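Local structure of xyloglucan-specific endo-beta-1,4-glucanase BoGH9A (6DHT) at residues Val236-Thr241 against Gln262-Ala267; Pro83-Leu88 against Thr96-Asp101; Arg477-Phe482 against Pro533-Val538; Ala111-Tyr116 against Ile202-Ser207. The protein cleaves the beta-1,4-glucan backbone of xyloglucan at internal linkages, releasing xyloglucan oligosaccharides, as a family 9 glycoside hydrolase attached to the bacterial outer membrane. All blocks are in the same frame, centred on the assembly; numbering follows the deposited sequence. Where two conformers were deposited one is given.

Contact 1 (Val236-Thr241 against Gln262-Ala267)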
loop_
_atom_site.group_PDB
_atom_site.type_symbol
_atom_site.label_atom_id
_atom_site.label_comp_id
_atom_site.label_asym_id
_atom_site.label_seq_id
_atom_site.Cartn_x
_atom_site.Cartn_y
_atom_site.Cartn_z
ATOM N N VAL A 236 10.760 -21.383 1.626
ATOM C CA VAL A 236 11.144 -19.977 1.440
ATOM C C VAL A 236 11.494 -19.367 2.794
ATOM O O VAL A 236 10.706 -19.432 3.730
ATOM C CB VAL A 236 10.010 -19.187 0.744
ATOM C CG1 VAL A 236 10.392 -17.713 0.540
ATOM C CG2 VAL A 236 9.678 -19.813 -0.575
ATOM N N TYR A 237 12.697 -18.794 2.888
ATOM C CA TYR A 237 13.177 -18.169 4.117
ATOM C C TYR A 237 12.294 -16.971 4.414
ATOM O O TYR A 237 11.907 -16.251 3.492
ATOM C CB TYR A 237 14.647 -17.742 3.949
ATOM C CG TYR A 237 15.543 -18.876 3.477
ATOM C CD1 TYR A 237 15.764 -19.989 4.279
ATOM C CD2 TYR A 237 16.175 -18.818 2.261
ATOM C CE1 TYR A 237 16.577 -21.020 3.851
ATOM C CE2 TYR A 237 16.982 -19.840 1.821
ATOM C CZ TYR A 237 17.174 -20.937 2.621
ATOM O OH TYR A 237 17.986 -21.940 2.154
ATOM N N HIS A 238 11.958 -16.767 5.682
ATOM C CA HIS A 238 10.998 -15.730 6.081
ATOM C C HIS A 238 11.485 -14.334 5.724
ATOM O O HIS A 238 10.709 -13.508 5.225
ATOM C CB HIS A 238 10.722 -15.850 7.576
ATOM C CG HIS A 238 9.541 -15.071 8.070
ATOM N ND1 HIS A 238 8.230 -15.407 7.782
ATOM C CD2 HIS A 238 9.473 -13.992 8.878
ATOM C CE1 HIS A 238 7.416 -14.571 8.390
ATOM N NE2 HIS A 238 8.142 -13.694 9.059
ATOM N N LYS A 239 12.752 -14.038 6.003
ATOM C CA LYS A 239 13.295 -12.710 5.737
ATOM C C LYS A 239 14.818 -12.762 5.599
ATOM O O LYS A 239 15.464 -13.776 5.947
ATOM C CB LYS A 239 12.886 -11.740 6.835
ATOM C CG LYS A 239 13.348 -12.179 8.236
ATOM C CD LYS A 239 12.977 -11.151 9.288
ATOM C CE LYS A 239 13.238 -11.665 10.705
ATOM N NZ LYS A 239 12.977 -10.649 11.746
ATOM N N LEU A 240 15.377 -11.679 5.067
ATOM C CA LEU A 240 16.808 -11.460 4.979
ATOM C C LEU A 240 17.080 -10.264 5.863
ATOM O O LEU A 240 16.513 -9.190 5.665
ATOM C CB LEU A 240 17.229 -11.236 3.534
ATOM C CG LEU A 240 18.732 -11.180 3.225
ATOM C CD1 LEU A 240 18.974 -11.367 1.748
ATOM C CD2 LEU A 240 19.320 -9.851 3.666
ATOM N N THR A 241 17.915 -10.450 6.888
ATOM C CA THR A 241 17.991 -9.482 7.969
ATOM C C THR A 241 19.360 -9.464 8.648
ATOM O O THR A 241 20.136 -10.421 8.562
ATOM C CB THR A 241 16.898 -9.798 9.037
ATOM O OG1 THR A 241 16.849 -8.797 10.047
ATOM C CG2 THR A 241 17.120 -11.196 9.659
ATOM N N GLN A 262 14.755 -18.812 9.290
ATOM C CA GLN A 262 13.780 -19.898 9.244
ATOM C C GLN A 262 12.734 -19.790 8.135
ATOM O O GLN A 262 12.076 -18.761 7.991
ATOM C CB GLN A 262 13.046 -19.953 10.584
ATOM C CG GLN A 262 12.091 -21.129 10.759
ATOM C CD GLN A 262 10.890 -20.797 11.646
ATOM O OE1 GLN A 262 11.037 -20.498 12.833
ATOM N NE2 GLN A 262 9.687 -20.831 11.059
ATOM N N LYS A 263 12.569 -20.868 7.386
ATOM C CA LYS A 263 11.461 -20.994 6.439
ATOM C C LYS A 263 10.126 -20.932 7.173
ATOM O O LYS A 263 9.986 -21.479 8.261
ATOM C CB LYS A 263 11.581 -22.325 5.695
ATOM C CG LYS A 263 12.789 -22.440 4.797
ATOM C CD LYS A 263 12.992 -23.897 4.378
ATOM C CE LYS A 263 14.160 -24.055 3.434
ATOM N NZ LYS A 263 14.732 -25.442 3.502
ATOM N N SER A 264 9.127 -20.262 6.589
ATOM C CA SER A 264 7.805 -20.190 7.216
ATOM C C SER A 264 6.720 -20.529 6.199
ATOM O O SER A 264 6.919 -20.380 4.999
ATOM C CB SER A 264 7.546 -18.812 7.801
ATOM O OG SER A 264 7.422 -17.853 6.761
ATOM N N VAL A 265 5.581 -20.988 6.703
ATOM C CA VAL A 265 4.481 -21.394 5.843
ATOM C C VAL A 265 3.893 -20.168 5.150
ATOM O O VAL A 265 3.543 -20.234 3.971
ATOM C CB VAL A 265 3.401 -22.161 6.645
ATOM C CG1 VAL A 265 2.764 -21.296 7.713
ATOM C CG2 VAL A 265 2.376 -22.753 5.727
ATOM N N THR A 266 3.846 -19.049 5.865
ATOM C CA THR A 266 3.293 -17.816 5.297
ATOM C C THR A 266 4.230 -17.234 4.227
ATOM O O THR A 266 3.783 -16.776 3.182
ATOM C CB THR A 266 3.014 -16.802 6.390
ATOM O OG1 THR A 266 4.150 -16.734 7.260
ATOM C CG2 THR A 266 1.797 -17.214 7.181
ATOM N N ALA A 267 5.532 -17.269 4.459
ATOM C CA ALA A 267 6.467 -16.875 3.407
ATOM C C ALA A 267 6.298 -17.716 2.154
ATOM O O ALA A 267 6.273 -17.202 1.027
ATOM C CB ALA A 267 7.906 -16.937 3.907
HETATM O O HOH W 1 8.824 -21.989 3.601
#

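Contact 2 (Pro83-Leu88 against Thr96-Asp101)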
loop_
_atom_site.group_PDB
_atom_site.type_symbol
_atom_site.label_atom_id
_atom_site.label_comp_id
_atom_site.label_asym_id
_atom_site.label_seq_id
_atom_site.Cartn_x
_atom_site.Cartn_y
_atom_site.Cartn_z
ATOM N N PRO A 83 -12.710 23.521 -14.598
ATOM C CA PRO A 83 -11.287 23.496 -14.223
ATOM C C PRO A 83 -10.686 24.888 -14.059
ATOM O O PRO A 83 -10.972 25.803 -14.837
ATOM C CB PRO A 83 -10.622 22.774 -15.397
ATOM C CG PRO A 83 -11.699 21.923 -15.968
ATOM C CD PRO A 83 -12.966 22.725 -15.812
ATOM N N GLY A 84 -9.849 25.043 -13.046
ATOM C CA GLY A 84 -9.248 26.329 -12.761
ATOM C C GLY A 84 -8.685 26.414 -11.363
ATOM O O GLY A 84 -8.689 25.426 -10.620
ATOM N N LYS A 85 -8.200 27.602 -11.002
ATOM C CA LYS A 85 -7.692 27.867 -9.662
ATOM C C LYS A 85 -8.680 28.771 -8.955
ATOM O O LYS A 85 -9.160 29.743 -9.543
ATOM C CB LYS A 85 -6.315 28.536 -9.728
ATOM C CG LYS A 85 -5.704 28.823 -8.375
ATOM C CD LYS A 85 -4.357 29.537 -8.495
ATOM C CE LYS A 85 -3.828 29.900 -7.123
ATOM N NZ LYS A 85 -2.463 30.508 -7.160
ATOM N N TYR A 86 -8.995 28.431 -7.712
ATOM C CA TYR A 86 -10.083 29.066 -6.972
ATOM C C TYR A 86 -9.621 29.465 -5.577
ATOM O O TYR A 86 -8.625 28.946 -5.061
ATOM C CB TYR A 86 -11.290 28.122 -6.864
ATOM C CG TYR A 86 -11.905 27.819 -8.196
ATOM C CD1 TYR A 86 -12.887 28.645 -8.733
ATOM C CD2 TYR A 86 -11.491 26.722 -8.933
ATOM C CE1 TYR A 86 -13.434 28.385 -9.949
ATOM C CE2 TYR A 86 -12.034 26.450 -10.155
ATOM C CZ TYR A 86 -13.019 27.290 -10.662
ATOM O OH TYR A 86 -13.579 27.045 -11.888
ATOM N N ILE A 87 -10.341 30.405 -4.975
ATOM C CA ILE A 87 -10.102 30.774 -3.590
ATOM C C ILE A 87 -11.332 30.474 -2.752
ATOM O O ILE A 87 -12.437 30.884 -3.107
ATOM C CB ILE A 87 -9.814 32.278 -3.450
ATOM C CG1 ILE A 87 -8.684 32.712 -4.386
ATOM C CG2 ILE A 87 -9.483 32.626 -1.991
ATOM C CD1 ILE A 87 -8.618 34.237 -4.557
ATOM N N LEU A 88 -11.132 29.761 -1.653
ATOM C CA LEU A 88 -12.189 29.487 -0.695
ATOM C C LEU A 88 -12.028 30.471 0.457
ATOM O O LEU A 88 -11.018 30.443 1.142
ATOM C CB LEU A 88 -12.079 28.050 -0.164
ATOM C CG LEU A 88 -13.235 27.493 0.688
ATOM C CD1 LEU A 88 -13.079 25.983 0.836
ATOM C CD2 LEU A 88 -13.306 28.060 2.039
ATOM N N THR A 96 -6.341 28.564 -1.343
ATOM C CA THR A 96 -6.531 28.392 -2.781
ATOM C C THR A 96 -6.510 26.901 -3.088
ATOM O O THR A 96 -5.840 26.137 -2.398
ATOM C CB THR A 96 -5.440 29.074 -3.623
ATOM O OG1 THR A 96 -4.183 28.442 -3.379
ATOM C CG2 THR A 96 -5.340 30.549 -3.284
ATOM N N PHE A 97 -7.238 26.503 -4.124
ATOM C CA PHE A 97 -7.254 25.100 -4.529
ATOM C C PHE A 97 -7.478 24.987 -6.022
ATOM O O PHE A 97 -7.885 25.942 -6.683
ATOM C CB PHE A 97 -8.342 24.345 -3.763
ATOM C CG PHE A 97 -9.746 24.775 -4.098
ATOM C CD1 PHE A 97 -10.448 24.153 -5.117
ATOM C CD2 PHE A 97 -10.370 25.796 -3.395
ATOM C CE1 PHE A 97 -11.747 24.533 -5.442
ATOM C CE2 PHE A 97 -11.664 26.176 -3.716
ATOM C CZ PHE A 97 -12.352 25.557 -4.724
ATOM N N LEU A 98 -7.220 23.798 -6.556
ATOM C CA LEU A 98 -7.352 23.541 -7.980
ATOM C C LEU A 98 -8.456 22.551 -8.243
ATOM O O LEU A 98 -8.643 21.587 -7.488
ATOM C CB LEU A 98 -6.050 22.971 -8.545
ATOM C CG LEU A 98 -4.793 23.841 -8.477
ATOM C CD1 LEU A 98 -3.604 23.095 -9.036
ATOM C CD2 LEU A 98 -4.980 25.132 -9.243
ATOM N N ILE A 99 -9.166 22.781 -9.344
ATOM C CA ILE A 99 -10.035 21.778 -9.934
ATOM C C ILE A 99 -9.392 21.455 -11.267
ATOM O O ILE A 99 -9.165 22.346 -12.077
ATOM C CB ILE A 99 -11.471 22.318 -10.158
ATOM C CG1 ILE A 99 -12.122 22.662 -8.820
ATOM C CG2 ILE A 99 -12.284 21.274 -10.899
ATOM C CD1 ILE A 99 -13.539 23.295 -8.956
ATOM N N LYS A 100 -9.046 20.193 -11.510
ATOM C CA LYS A 100 -8.332 19.857 -12.734
ATOM C C LYS A 100 -8.426 18.370 -13.011
ATOM O O LYS A 100 -8.632 17.567 -12.094
ATOM C CB LYS A 100 -6.864 20.254 -12.629
ATOM C CG LYS A 100 -6.111 19.499 -11.566
ATOM C CD LYS A 100 -4.750 20.096 -11.281
ATOM C CE LYS A 100 -3.730 19.791 -12.356
ATOM N NZ LYS A 100 -2.435 20.470 -12.040
ATOM N N ASP A 101 -8.313 18.014 -14.279
ATOM C CA ASP A 101 -8.114 16.624 -14.649
ATOM C C ASP A 101 -6.818 16.071 -14.047
ATOM O O ASP A 101 -5.854 16.799 -13.800
ATOM C CB ASP A 101 -8.044 16.500 -16.168
ATOM C CG ASP A 101 -9.360 16.768 -16.833
ATOM O OD1 ASP A 101 -10.415 16.574 -16.194
ATOM O OD2 ASP A 101 -9.332 17.130 -18.030
#

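Contact 3 (Arg477-Phe482 against Pro533-Val538)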
loop_
_atom_site.group_PDB
_atom_site.type_symbol
_atom_site.label_atom_id
_atom_site.label_comp_id
_atom_site.label_asym_id
_atom_site.label_seq_id
_atom_site.Cartn_x
_atom_site.Cartn_y
_atom_site.Cartn_z
ATOM N N ARG A 477 -7.914 16.497 4.610
ATOM C CA ARG A 477 -9.213 16.755 5.215
ATOM C C ARG A 477 -9.364 15.930 6.482
ATOM O O ARG A 477 -10.089 14.930 6.501
ATOM C CB ARG A 477 -10.358 16.509 4.234
ATOM C CG ARG A 477 -11.656 17.059 4.784
ATOM C CD ARG A 477 -12.738 17.022 3.775
ATOM N NE ARG A 477 -13.216 15.659 3.591
ATOM C CZ ARG A 477 -13.743 15.196 2.470
ATOM N NH1 ARG A 477 -13.802 15.977 1.412
ATOM N NH2 ARG A 477 -14.149 13.935 2.391
ATOM N N ASN A 478 -8.683 16.355 7.548
ATOM C CA ASN A 478 -8.561 15.549 8.746
ATOM C C ASN A 478 -8.266 16.429 9.980
ATOM O O ASN A 478 -8.175 17.665 9.868
ATOM C CB ASN A 478 -7.471 14.482 8.523
ATOM C CG ASN A 478 -6.106 15.102 8.284
ATOM O OD1 ASN A 478 -5.653 15.934 9.081
ATOM N ND2 ASN A 478 -5.457 14.744 7.185
ATOM N N ALA A 479 -8.097 15.786 11.125
ATOM C CA ALA A 479 -7.968 16.498 12.402
ATOM C C ALA A 479 -6.640 17.211 12.628
ATOM O O ALA A 479 -6.561 18.051 13.533
ATOM C CB ALA A 479 -8.199 15.538 13.514
ATOM N N THR A 480 -5.589 16.871 11.884
ATOM C CA THR A 480 -4.268 17.496 12.070
ATOM C C THR A 480 -3.965 18.526 10.992
ATOM O O THR A 480 -3.141 19.431 11.206
ATOM C CB THR A 480 -3.124 16.470 12.093
ATOM O OG1 THR A 480 -3.043 15.849 10.796
ATOM C CG2 THR A 480 -3.371 15.435 13.131
ATOM N N GLY A 481 -4.592 18.396 9.823
ATOM C CA GLY A 481 -4.273 19.251 8.693
ATOM C C GLY A 481 -3.083 18.813 7.846
ATOM O O GLY A 481 -2.670 19.528 6.951
ATOM N N PHE A 482 -2.526 17.648 8.128
ATOM C CA PHE A 482 -1.452 17.105 7.284
ATOM C C PHE A 482 -2.001 16.383 6.066
ATOM O O PHE A 482 -2.989 15.668 6.159
ATOM C CB PHE A 482 -0.610 16.100 8.043
ATOM C CG PHE A 482 0.449 16.721 8.909
ATOM C CD1 PHE A 482 0.150 17.174 10.184
ATOM C CD2 PHE A 482 1.741 16.845 8.445
ATOM C CE1 PHE A 482 1.148 17.740 10.988
ATOM C CE2 PHE A 482 2.732 17.404 9.222
ATOM C CZ PHE A 482 2.439 17.865 10.510
ATOM N N PRO A 533 -7.620 10.755 19.600
ATOM C CA PRO A 533 -6.900 9.715 18.860
ATOM C C PRO A 533 -6.498 10.134 17.451
ATOM O O PRO A 533 -5.424 9.700 17.013
ATOM C CB PRO A 533 -7.914 8.565 18.767
ATOM C CG PRO A 533 -8.938 8.845 19.714
ATOM C CD PRO A 533 -8.978 10.316 19.950
ATOM N N ASP A 534 -7.319 10.936 16.774
ATOM C CA ASP A 534 -7.029 11.346 15.395
ATOM C C ASP A 534 -5.998 12.476 15.309
ATOM O O ASP A 534 -5.636 12.935 14.221
ATOM C CB ASP A 534 -8.312 11.663 14.607
ATOM C CG ASP A 534 -9.196 12.717 15.247
ATOM O OD1 ASP A 534 -8.954 13.114 16.413
ATOM O OD2 ASP A 534 -10.161 13.147 14.586
ATOM N N GLU A 535 -5.517 12.917 16.471
ATOM C CA GLU A 535 -4.496 13.944 16.543
ATOM C C GLU A 535 -3.197 13.410 17.163
ATOM O O GLU A 535 -2.237 14.161 17.375
ATOM C CB GLU A 535 -5.039 15.125 17.359
ATOM C CG GLU A 535 -6.253 15.810 16.730
ATOM C CD GLU A 535 -6.764 16.987 17.555
ATOM O OE1 GLU A 535 -6.085 17.380 18.526
ATOM O OE2 GLU A 535 -7.845 17.510 17.231
ATOM N N SER A 536 -3.165 12.107 17.444
ATOM C CA SER A 536 -1.993 11.462 18.026
ATOM C C SER A 536 -0.927 11.160 16.980
ATOM O O SER A 536 -0.547 10.007 16.784
ATOM C CB SER A 536 -2.370 10.168 18.740
ATOM O OG SER A 536 -3.257 10.451 19.808
ATOM N N TYR A 537 -0.418 12.223 16.376
ATOM C CA TYR A 537 0.542 12.146 15.284
ATOM C C TYR A 537 1.631 13.190 15.557
ATOM O O TYR A 537 1.316 14.327 15.897
ATOM C CB TYR A 537 -0.169 12.417 13.917
ATOM C CG TYR A 537 0.828 12.648 12.813
ATOM C CD1 TYR A 537 1.526 11.581 12.265
ATOM C CD2 TYR A 537 1.120 13.924 12.358
ATOM C CE1 TYR A 537 2.483 11.776 11.318
ATOM C CE2 TYR A 537 2.112 14.135 11.418
ATOM C CZ TYR A 537 2.763 13.040 10.881
ATOM O OH TYR A 537 3.774 13.220 9.967
ATOM N N VAL A 538 2.880 12.778 15.415
ATOM C CA VAL A 538 4.014 13.690 15.472
ATOM C C VAL A 538 4.946 13.482 14.280
ATOM O O VAL A 538 5.351 12.372 13.983
ATOM C CB VAL A 538 4.846 13.530 16.808
ATOM C CG1 VAL A 538 4.059 14.087 17.964
ATOM C CG2 VAL A 538 5.246 12.088 17.056
#

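Contact 4 (Ala111-Tyr116 against Ile202-Ser207). With CA (calcium ion), chain D; EDO (1,2-ethanediol), chain G.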
loop_
_atom_site.group_PDB
_atom_site.type_symbol
_atom_site.label_atom_id
_atom_site.label_comp_id
_atom_site.label_asym_id
_atom_site.label_seq_id
_atom_site.Cartn_x
_atom_site.Cartn_y
_atom_site.Cartn_z
ATOM N N ALA A 111 3.884 7.628 -5.445
ATOM C CA ALA A 111 3.696 6.462 -4.597
ATOM C C ALA A 111 4.397 5.235 -5.176
ATOM O O ALA A 111 5.012 4.443 -4.447
ATOM C CB ALA A 111 2.232 6.207 -4.390
ATOM N N LEU A 112 4.310 5.054 -6.497
ATOM C CA LEU A 112 5.011 3.964 -7.143
ATOM C C LEU A 112 6.515 4.199 -7.181
ATOM O O LEU A 112 7.299 3.256 -6.952
ATOM C CB LEU A 112 4.446 3.787 -8.555
ATOM C CG LEU A 112 5.048 2.648 -9.366
ATOM C CD1 LEU A 112 4.939 1.298 -8.671
ATOM C CD2 LEU A 112 4.359 2.593 -10.717
ATOM N N LYS A 113 6.922 5.428 -7.437
ATOM C CA LYS A 113 8.333 5.765 -7.530
ATOM C C LYS A 113 9.036 5.604 -6.177
ATOM O O LYS A 113 10.259 5.433 -6.130
ATOM C CB LYS A 113 8.469 7.188 -8.069
ATOM C CG LYS A 113 9.857 7.693 -8.362
ATOM C CD LYS A 113 10.623 6.857 -9.365
ATOM C CE LYS A 113 11.935 7.561 -9.751
ATOM N NZ LYS A 113 11.750 8.805 -10.549
ATOM N N SER A 114 8.285 5.648 -5.075
ATOM C CA SER A 114 8.879 5.429 -3.758
ATOM C C SER A 114 9.605 4.090 -3.690
ATOM O O SER A 114 10.633 3.967 -2.999
ATOM C CB SER A 114 7.803 5.484 -2.671
ATOM O OG SER A 114 6.981 4.320 -2.650
ATOM N N PHE A 115 9.084 3.081 -4.389
ATOM C CA PHE A 115 9.682 1.761 -4.394
ATOM C C PHE A 115 11.077 1.784 -5.030
ATOM O O PHE A 115 11.998 1.090 -4.566
ATOM C CB PHE A 115 8.775 0.763 -5.113
ATOM C CG PHE A 115 7.530 0.434 -4.336
ATOM C CD1 PHE A 115 6.400 1.235 -4.420
ATOM C CD2 PHE A 115 7.503 -0.681 -3.494
ATOM C CE1 PHE A 115 5.269 0.941 -3.650
ATOM C CE2 PHE A 115 6.376 -0.973 -2.750
ATOM C CZ PHE A 115 5.270 -0.150 -2.821
ATOM N N TYR A 116 11.233 2.587 -6.083
ATOM C CA TYR A 116 12.535 2.780 -6.704
ATOM C C TYR A 116 13.561 3.296 -5.680
ATOM O O TYR A 116 14.668 2.776 -5.581
ATOM C CB TYR A 116 12.430 3.693 -7.935
ATOM C CG TYR A 116 13.780 4.232 -8.365
ATOM C CD1 TYR A 116 14.655 3.466 -9.128
ATOM C CD2 TYR A 116 14.177 5.506 -7.997
ATOM C CE1 TYR A 116 15.895 3.962 -9.495
ATOM C CE2 TYR A 116 15.410 6.007 -8.370
ATOM C CZ TYR A 116 16.259 5.229 -9.127
ATOM O OH TYR A 116 17.500 5.707 -9.506
ATOM N N ILE A 202 7.279 6.810 -15.059
ATOM C CA ILE A 202 7.694 7.413 -13.784
ATOM C C ILE A 202 9.190 7.705 -13.682
ATOM O O ILE A 202 9.706 8.005 -12.590
ATOM C CB ILE A 202 7.269 6.535 -12.584
ATOM C CG1 ILE A 202 7.866 5.128 -12.685
ATOM C CG2 ILE A 202 5.747 6.450 -12.505
ATOM C CD1 ILE A 202 7.724 4.315 -11.422
ATOM N N ASN A 203 9.875 7.664 -14.815
ATOM C CA ASN A 203 11.294 7.975 -14.884
ATOM C C ASN A 203 12.131 7.118 -13.943
ATOM O O ASN A 203 12.801 7.613 -13.033
ATOM C CB ASN A 203 11.546 9.469 -14.656
ATOM C CG ASN A 203 13.000 9.847 -14.879
ATOM O OD1 ASN A 203 13.695 9.238 -15.687
ATOM N ND2 ASN A 203 13.473 10.831 -14.141
ATOM N N ILE A 204 12.047 5.812 -14.163
ATOM C CA ILE A 204 12.930 4.828 -13.557
ATOM C C ILE A 204 13.843 4.285 -14.663
ATOM O O ILE A 204 13.600 4.535 -15.841
ATOM C CB ILE A 204 12.143 3.680 -12.882
ATOM C CG1 ILE A 204 11.120 3.057 -13.843
ATOM C CG2 ILE A 204 11.454 4.190 -11.630
ATOM C CD1 ILE A 204 10.473 1.793 -13.327
ATOM N N PRO A 205 14.900 3.552 -14.304
ATOM C CA PRO A 205 15.821 3.073 -15.340
ATOM C C PRO A 205 15.119 2.258 -16.429
ATOM O O PRO A 205 15.585 2.220 -17.576
ATOM C CB PRO A 205 16.832 2.243 -14.547
ATOM C CG PRO A 205 16.826 2.872 -13.198
ATOM C CD PRO A 205 15.397 3.250 -12.956
ATOM N N GLU A 206 13.988 1.656 -16.079
ATOM C CA GLU A 206 13.274 0.759 -16.981
ATOM C C GLU A 206 12.148 1.475 -17.741
ATOM O O GLU A 206 11.312 0.817 -18.378
ATOM C CB GLU A 206 12.731 -0.458 -16.214
ATOM C CG GLU A 206 13.801 -1.224 -15.400
ATOM C CD GLU A 206 14.188 -0.571 -14.066
ATOM O OE1 GLU A 206 13.538 0.409 -13.630
ATOM O OE2 GLU A 206 15.166 -1.070 -13.439
ATOM N N SER A 207 12.123 2.803 -17.690
ATOM C CA SER A 207 11.039 3.557 -18.316
ATOM C C SER A 207 11.056 3.528 -19.843
ATOM O O SER A 207 10.055 3.863 -20.463
ATOM C CB SER A 207 10.993 5.008 -17.847
ATOM O OG SER A 207 10.523 5.094 -16.501
HETATM CA CA CA D . 9.078 0.077 -18.517
HETATM C C1 EDO G . 8.480 10.900 -11.135
HETATM O O1 EDO G . 9.688 11.093 -10.377
HETATM C C2 EDO G . 7.472 10.115 -10.298
HETATM O O2 EDO G . 7.093 10.848 -9.114
HETATM O O HOH W 2 8.542 1.355 -20.431
#

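Contact 1 (Val236-Thr241 against Gln262-Ala267)
His-238 and Ser-264 form the polar centre of this buried contact. His-238 ND1 and Ser-264 OG lie 2.8 Å apart, with OG at the ring edge and in its plane, and either atom could be the donor. Ser-264 OG also accepts from Ala-267 N at 3.0 Å. With chi1 at 68°, Ser-264 OG sits between its own backbone N and carbonyl carbon, where it can serve both partners. Ser-264 is thus the N-cap residue of helix 265-281, its OG making the capping bond, and its bond to the imidazole ties the first turn of the helix to the chain leading into strand 239-241. On its far side, His-238 NE2 is bonded to Glu-332 O, so both ring nitrogens are engaged and the ring's rotation is set. Among backbone groups, His-238 N donates to Gln-262 O over 3.1 Å, while Ser-264 N reaches Val-236 O in a weak bond of 3.4 Å. One water accepts from Val-236 N and donates to Ser-264 O. The Lys-263 chain runs alongside the Tyr-237 ring, its CG 3.9 Å from Tyr-237 CD1, toward salt bridges with Asp-230 and Asp-233; Tyr-237 OH bonds to Arg-154. Ala-267 CB packs 4.0 Å from His-238 CA.

Contact 2 (Pro83-Leu88 against Thr96-Asp101)
One face of the Phe-97 ring carries CB of Tyr-86, a CH-pi contact with that carbon 3.9 Å from the Phe-97 ring centroid, while Leu-88 CB lies at the ring edge, 4.0 Å from Phe-97 CE2. The Tyr-86 and Phe-97 rings are turned only 24° from one another but are slid so far apart that they barely overlap. The strands form the antiparallel hairpin 84-90/93-99 of the N-terminal Ig-like domain, and both aromatic side chains touch Ile-45 of strand 42-47. Phe-97 holds CG between its backbone N and carbonyl carbon (chi1 66°), which leans the ring across toward the neighbouring strand. An alanine at Phe-97 is likely to leave Tyr-86 CB and Leu-88 CB without their aromatic neighbour and open a gap above Ile-45. On the same side of the sheet, Ile-99 CD1 meets Tyr-86 CE2 at 3.7 Å; Tyr-86 OH bonds to Thr-82 O. On the sheet face of Lys-85, Thr-96 and Leu-98, Leu-98 CD2 packs against Lys-85 CB, and the extended lysine chain passes obliquely over Thr-96. Gly-84/Ile-99 and Tyr-86/Phe-97 are the hydrogen-bonded pairs. At Gly-84, a side chain would strike the preceding carbonyl; Gly-84 N donates to Ile-99 O over 2.9 Å.

Contact 3 (Arg477-Phe482 against Pro533-Val538)
Phe-482 and Tyr-537 meet as a T-shaped pair: the tyrosine points its CE2 edge at the centre of the phenylalanine face. The planes stand 70° apart with centroids 4.9 Å from one another, and Tyr-537 CE2 is 3.8 Å from Phe-482 CE1. Tyr-537 has CG anti to its N (chi1 167°), which sends the ring across to Phe-482; its OH bonds to Asn-547 of helix 544-547. Beside this pair, Thr-480 directs its methyl CG2 at the backbone of the 3-10 turn 533-535, 3.5 Å from Asp-534 O. Ala-479 CB touches Asp-534 OD2 at 3.3 Å and also packs on Glu-535 CG; the two acids have their polar partners in Trp-67 and Lys-70, respectively. No hydrogen bond passes between 477-482 and 533-538, so van der Waals and aromatic contacts join them. The shape of 477-482 is set from within: Asn-478 OD1 accepts from Thr-480 N and from Gly-481 N at 2.8 Å, and its ND2 donates to Phe-482 O, nearly in the amide plane. This is an Asx turn followed by an ST turn at Thr-480, whose OG1 is also hydrogen-bonded to Tyr-484 OH, here set against the loop leading to Asp-539, a predicted active-site residue of the family 9 catalytic domain.

Contact 4 (Ala111-Tyr116 against Ile202-Ser207)
This is a helix-to-loop contact in the catalytic domain, where helix 105-117 presents one side to the loop between helices 194-199 and 213-226 that carries a calcium site. Its polar part is the end of Lys-113. The Lys-113 chain bends at chi2 and chi4 (58° and -69°), bringing its NZ round to two successive carbonyls, Asn-203 O at 2.9 Å and Ile-202 O at 3.0 Å. The bond to Ile-202 O is nearly collinear with the carbonyl, whereas Asn-203 O is approached from well above its plane. NZ also bonds to Tyr-128 O and to a 1,2-ethanediol, probably from the crystallisation liquor. Apolar contacts lie beside the aliphatic part of Lys-113 and along the helix: Leu-112 CG meets Ile-202 CD1 at 3.8 Å, the side chains nearly perpendicular, and Ile-204 CG2 touches both Lys-113 CD and Tyr-116 CB. Tyr-116 CE1 touches Pro-205 CD at 3.6 Å. A methionine in place of Lys-113 would probably leave the carbonyls of Ile-202 and Asn-203 without their shared donor and let the loop shift. A type I turn from Ile-204 to Ser-207, with Ser-207 OG accepting from Ile-204 N, brings Glu-206 O to the calcium at 2.4 Å; Asn-209, Thr-211, Asp-213 and Asp-216 complete the protein ligands. A positive charge set against neutral carbonyls would probably polarise them, and the two bonds hold 202-203 to the helix just ahead of Glu-206, a calcium ligand.

Overall arrangement
From the N terminus, contact 2 comes first, closing the short hairpin 84-90/93-99 of the Ig-like domain. Strand 93-99 is followed directly by helix 105-117, where contact 4 opens; the chain returns at 202-207 after 85 residues that include several helices, pinning the calcium-binding loop to that helix. Contact 1 then closes a local excursion of 20 residues within the catalytic domain, and contact 3 joins two late catalytic-domain loops across 50 residues. All four run in series, with none nested or crossed. Contacts 1 and 2 lie on opposite sides of the chain's centre, about 49 Å apart between centres. Contact 3 lies where its loops meet strand 72-76 of the Ig-like domain, its nearest atoms about 9 Å from contact 2.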